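Local coordinates for protein afamin (Homo sapiens, PDB 6FAK) that carries hydrophobic molecules in body fluids, binds vitamin E and keeps lipidated Wnt proteins soluble and active, at residues A[167-170]-A[171-175]; A[123-126]-A[127-130]. All blocks are in the same frame, centred on the assembly; numbering follows the deposited sequence.

The disulfide C127-C172 joins contact 2 to contact 1 in the first albumin domain of afamin. Contact 2, at 123-130, comes first along the chain and forms the opening turns of helix 123-132; contact 1, at 167-175, follows as the close of helix 154-171 and the turn beyond it. Their centres lie 10 Å apart. Next to C172, C171 pairs instead with C180 on helix 177-209. The adjacent cysteines thus fasten one helix terminus to two different helices, the double-disulfide pattern that recurs throughout the albumin family, whose domains are helical bundles cross-tied by cystines.

Contact 1 of 2, residues A[167-170]-A[171-175]; sequences VAKS and CCEEQ. With EDO (1,2-ethanediol), chain S.
With CG anti to the backbone N (chi1 176°), K169 rises from the last turns of its helix and then bends at chi2, while E173 has its CG beside its own backbone N, anti to the carbonyl carbon (chi1 -60°), and runs on extended, so the two side chains slant across each other on the outer surface. Their charged ends form a long salt bridge, K169 NZ lying 3.7 Å from E173 OE2. The methylene next to the ammonium is nearer still, with K169 CE 3.4 Å from the same E173 OE2, and the carboxylate therefore rests against the end of the lysine chain as much as against its charge.

Beneath this pair the helix runs out. The amide C171 N still makes a regular helical bond to V167 O, 2.9 Å long and nearly straight at 164°. Two residues on, the spacing shortens to three: E173 N reaches S170 O at 3.3 Å, approaching from above the carbonyl plane. A type I beta turn from C171 to E174 then leads the chain away, closed by E174 N bonding to C171 O at 3.1 Å.

A molecule of 1,2-ethanediol, probably from the crystallisation liquor, occupies the outer side of the turn. Its O2 stands 2.7 Å from E174 OE2 and 3.0 Å from both S170 O and S170 OG, so a single hydroxyl lies within bonding distance of both oxygens of S170 and of the E174 carboxylate, though which of these its proton serves is not settled.

On the inner side, C171 and V167 pack on R184 of helix 177-209, and E174 touches C180 there. The adjacent disulfides diverge, C171 to C180 and C172 to C127, which ties the end of helix 154-171 between helix 177-209 and helix 123-132.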
# COMPACT_ATOMS: atom_id res chain seq x y z
N VAL A 167 -19.57 -1.70 -13.19
CA VAL A 167 -19.21 -0.61 -14.09
C VAL A 167 -19.52 -1.01 -15.52
O VAL A 167 -20.11 -0.23 -16.24
CB VAL A 167 -17.77 -0.13 -13.90
CG1 VAL A 167 -17.29 0.79 -15.05
CG2 VAL A 167 -17.65 0.57 -12.55
N ALA A 168 -19.11 -2.21 -15.92
CA ALA A 168 -19.29 -2.70 -17.28
C ALA A 168 -20.78 -2.86 -17.58
O ALA A 168 -21.25 -2.41 -18.61
CB ALA A 168 -18.56 -4.04 -17.48
N LYS A 169 -21.51 -3.45 -16.66
CA LYS A 169 -22.94 -3.62 -16.83
C LYS A 169 -23.67 -2.29 -17.00
O LYS A 169 -24.52 -2.15 -17.91
CB LYS A 169 -23.51 -4.43 -15.68
CG LYS A 169 -25.01 -4.61 -15.70
CD LYS A 169 -25.63 -3.68 -14.66
CE LYS A 169 -27.12 -3.48 -14.83
NZ LYS A 169 -27.46 -2.19 -14.17
N SER A 170 -23.39 -1.33 -16.12
CA SER A 170 -24.08 -0.04 -16.17
C SER A 170 -23.70 0.81 -17.42
O SER A 170 -24.58 1.37 -18.10
CB SER A 170 -23.73 0.77 -14.95
OG SER A 170 -24.27 2.08 -15.06
N CYS A 171 -22.41 0.90 -17.70
CA CYS A 171 -21.89 1.67 -18.83
C CYS A 171 -22.23 1.08 -20.22
O CYS A 171 -22.34 1.84 -21.20
CB CYS A 171 -20.37 1.87 -18.70
SG CYS A 171 -19.90 3.03 -17.37
N CYS A 172 -22.38 -0.23 -20.31
CA CYS A 172 -22.84 -0.89 -21.56
C CYS A 172 -24.29 -0.58 -21.96
O CYS A 172 -24.68 -0.84 -23.09
CB CYS A 172 -22.56 -2.41 -21.51
SG CYS A 172 -20.76 -2.73 -21.40
N GLU A 173 -25.06 -0.01 -21.04
CA GLU A 173 -26.41 0.49 -21.32
C GLU A 173 -26.46 1.99 -21.76
O GLU A 173 -27.54 2.53 -22.02
CB GLU A 173 -27.27 0.34 -20.04
CG GLU A 173 -27.42 -1.09 -19.52
CD GLU A 173 -28.00 -1.18 -18.10
OE1 GLU A 173 -27.99 -0.18 -17.33
OE2 GLU A 173 -28.45 -2.30 -17.73
N GLU A 174 -25.31 2.68 -21.79
CA GLU A 174 -25.29 4.11 -22.09
C GLU A 174 -24.95 4.34 -23.56
O GLU A 174 -24.40 3.45 -24.20
CB GLU A 174 -24.30 4.87 -21.19
CG GLU A 174 -24.84 4.92 -19.76
CD GLU A 174 -24.12 5.80 -18.77
OE1 GLU A 174 -23.28 6.64 -19.17
OE2 GLU A 174 -24.41 5.63 -17.53
N GLN A 175 -25.22 5.56 -24.02
CA GLN A 175 -24.89 5.99 -25.39
C GLN A 175 -23.41 6.29 -25.56
O GLN A 175 -22.76 5.80 -26.47
CB GLN A 175 -25.68 7.25 -25.74
CG GLN A 175 -27.20 7.10 -25.65
CD GLN A 175 -27.82 6.89 -27.01
OE1 GLN A 175 -28.72 7.66 -27.44
NE2 GLN A 175 -27.34 5.85 -27.71
C1 EDO S . -28.51 3.38 -17.62
O1 EDO S . -29.55 4.06 -18.34
C2 EDO S . -27.33 4.32 -17.35
O2 EDO S . -26.12 3.61 -16.94

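Contact 2 of 2, residues A[123-126]-A[127-130]; sequences PEEK and CQAY
E125 and Q128 lie side by side on the outer surface of the first turns of helix 123-132, pointing the same way. The glutamine nitrogen Q128 NE2 sits over the face of the E125 carboxylate, 3.0 Å from OE2 and 3.3 Å from CD, with the two planar groups turned 65° from each other. A bend in the glutamate at chi2 (-69°) swings its oxygens over to this neighbour.

The backbone bonds are regular. Four successive amides each find the carbonyl four residues back: C127 N to P123 O at 3.0 Å, Q128 N to E124 O at 2.9 Å, A129 N to E125 O at 2.7 Å and Y130 N to K126 O at 2.9 Å. Ahead of them, the early amide E125 N is taken by the side chain of D122 through OD2, with E124 N adding a weak bond to that oxygen. An aspartate just before the helix thus serves as its N-cap, a standard solution for amides that have no preceding turn to bond to, and here it starts a short helix of the first albumin domain. Further along, Q128 O also accepts a bond from the hydroxyl of S132.

C127 is buried, its sulfur passing 3.3 Å from P123 O, with SG held beside the backbone N on its way to the disulfide with C172. Y130 reaches toward the same helix 154-171, its CG anti to the backbone N (chi1 -174°), and its OH is satisfied by E165 OE1. A129 and Y130 also pack against L137 of helix 134-148, whereas P123 touches V178 and L181 of helix 177-209.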
# COMPACT_ATOMS: atom_id res chain seq x y z
N PRO A 123 -14.49 -0.48 -26.39
CA PRO A 123 -15.72 -0.41 -25.58
C PRO A 123 -16.89 -1.22 -26.11
O PRO A 123 -17.58 -1.85 -25.32
CB PRO A 123 -16.09 1.07 -25.57
CG PRO A 123 -14.91 1.79 -26.06
CD PRO A 123 -13.99 0.85 -26.77
N GLU A 124 -17.10 -1.21 -27.43
CA GLU A 124 -18.19 -1.98 -28.02
C GLU A 124 -17.95 -3.49 -27.92
O GLU A 124 -18.85 -4.24 -27.54
CB GLU A 124 -18.50 -1.53 -29.47
CG GLU A 124 -19.30 -0.22 -29.54
CD GLU A 124 -18.45 1.04 -29.46
OE1 GLU A 124 -17.39 1.05 -30.13
OE2 GLU A 124 -18.85 2.00 -28.75
N GLU A 125 -16.74 -3.94 -28.23
CA GLU A 125 -16.39 -5.37 -28.03
C GLU A 125 -16.37 -5.79 -26.55
O GLU A 125 -16.82 -6.89 -26.20
CB GLU A 125 -15.05 -5.72 -28.69
CG GLU A 125 -15.07 -5.61 -30.20
CD GLU A 125 -15.92 -6.67 -30.90
OE1 GLU A 125 -16.30 -6.46 -32.07
OE2 GLU A 125 -16.19 -7.73 -30.29
N LYS A 126 -15.89 -4.92 -25.67
CA LYS A 126 -15.98 -5.17 -24.23
C LYS A 126 -17.42 -5.44 -23.83
O LYS A 126 -17.71 -6.38 -23.06
CB LYS A 126 -15.45 -3.97 -23.45
CG LYS A 126 -15.41 -4.13 -21.94
CD LYS A 126 -14.89 -2.83 -21.30
CE LYS A 126 -13.74 -3.07 -20.34
NZ LYS A 126 -12.91 -1.83 -20.22
N CYS A 127 -18.34 -4.62 -24.35
CA CYS A 127 -19.75 -4.76 -24.00
C CYS A 127 -20.35 -6.02 -24.60
O CYS A 127 -21.06 -6.76 -23.92
CB CYS A 127 -20.53 -3.49 -24.34
SG CYS A 127 -20.10 -2.13 -23.24
N GLN A 128 -20.02 -6.27 -25.87
CA GLN A 128 -20.40 -7.52 -26.55
C GLN A 128 -19.89 -8.72 -25.77
O GLN A 128 -20.65 -9.68 -25.55
CB GLN A 128 -19.82 -7.58 -27.96
CG GLN A 128 -20.56 -6.80 -29.03
CD GLN A 128 -20.35 -7.41 -30.41
OE1 GLN A 128 -21.27 -7.99 -30.98
NE2 GLN A 128 -19.12 -7.32 -30.92
N ALA A 129 -18.62 -8.67 -25.36
CA ALA A 129 -17.99 -9.76 -24.58
C ALA A 129 -18.72 -9.96 -23.27
O ALA A 129 -18.95 -11.09 -22.85
CB ALA A 129 -16.52 -9.48 -24.31
N TYR A 130 -19.07 -8.85 -22.63
CA TYR A 130 -19.83 -8.91 -21.40
C TYR A 130 -21.18 -9.66 -21.57
O TYR A 130 -21.59 -10.40 -20.67
CB TYR A 130 -20.04 -7.51 -20.80
CG TYR A 130 -20.70 -7.55 -19.46
CD1 TYR A 130 -20.04 -8.12 -18.37
CD2 TYR A 130 -22.01 -7.09 -19.27
CE1 TYR A 130 -20.63 -8.19 -17.13
CE2 TYR A 130 -22.62 -7.16 -18.02
CZ TYR A 130 -21.92 -7.72 -16.95
OH TYR A 130 -22.46 -7.80 -15.69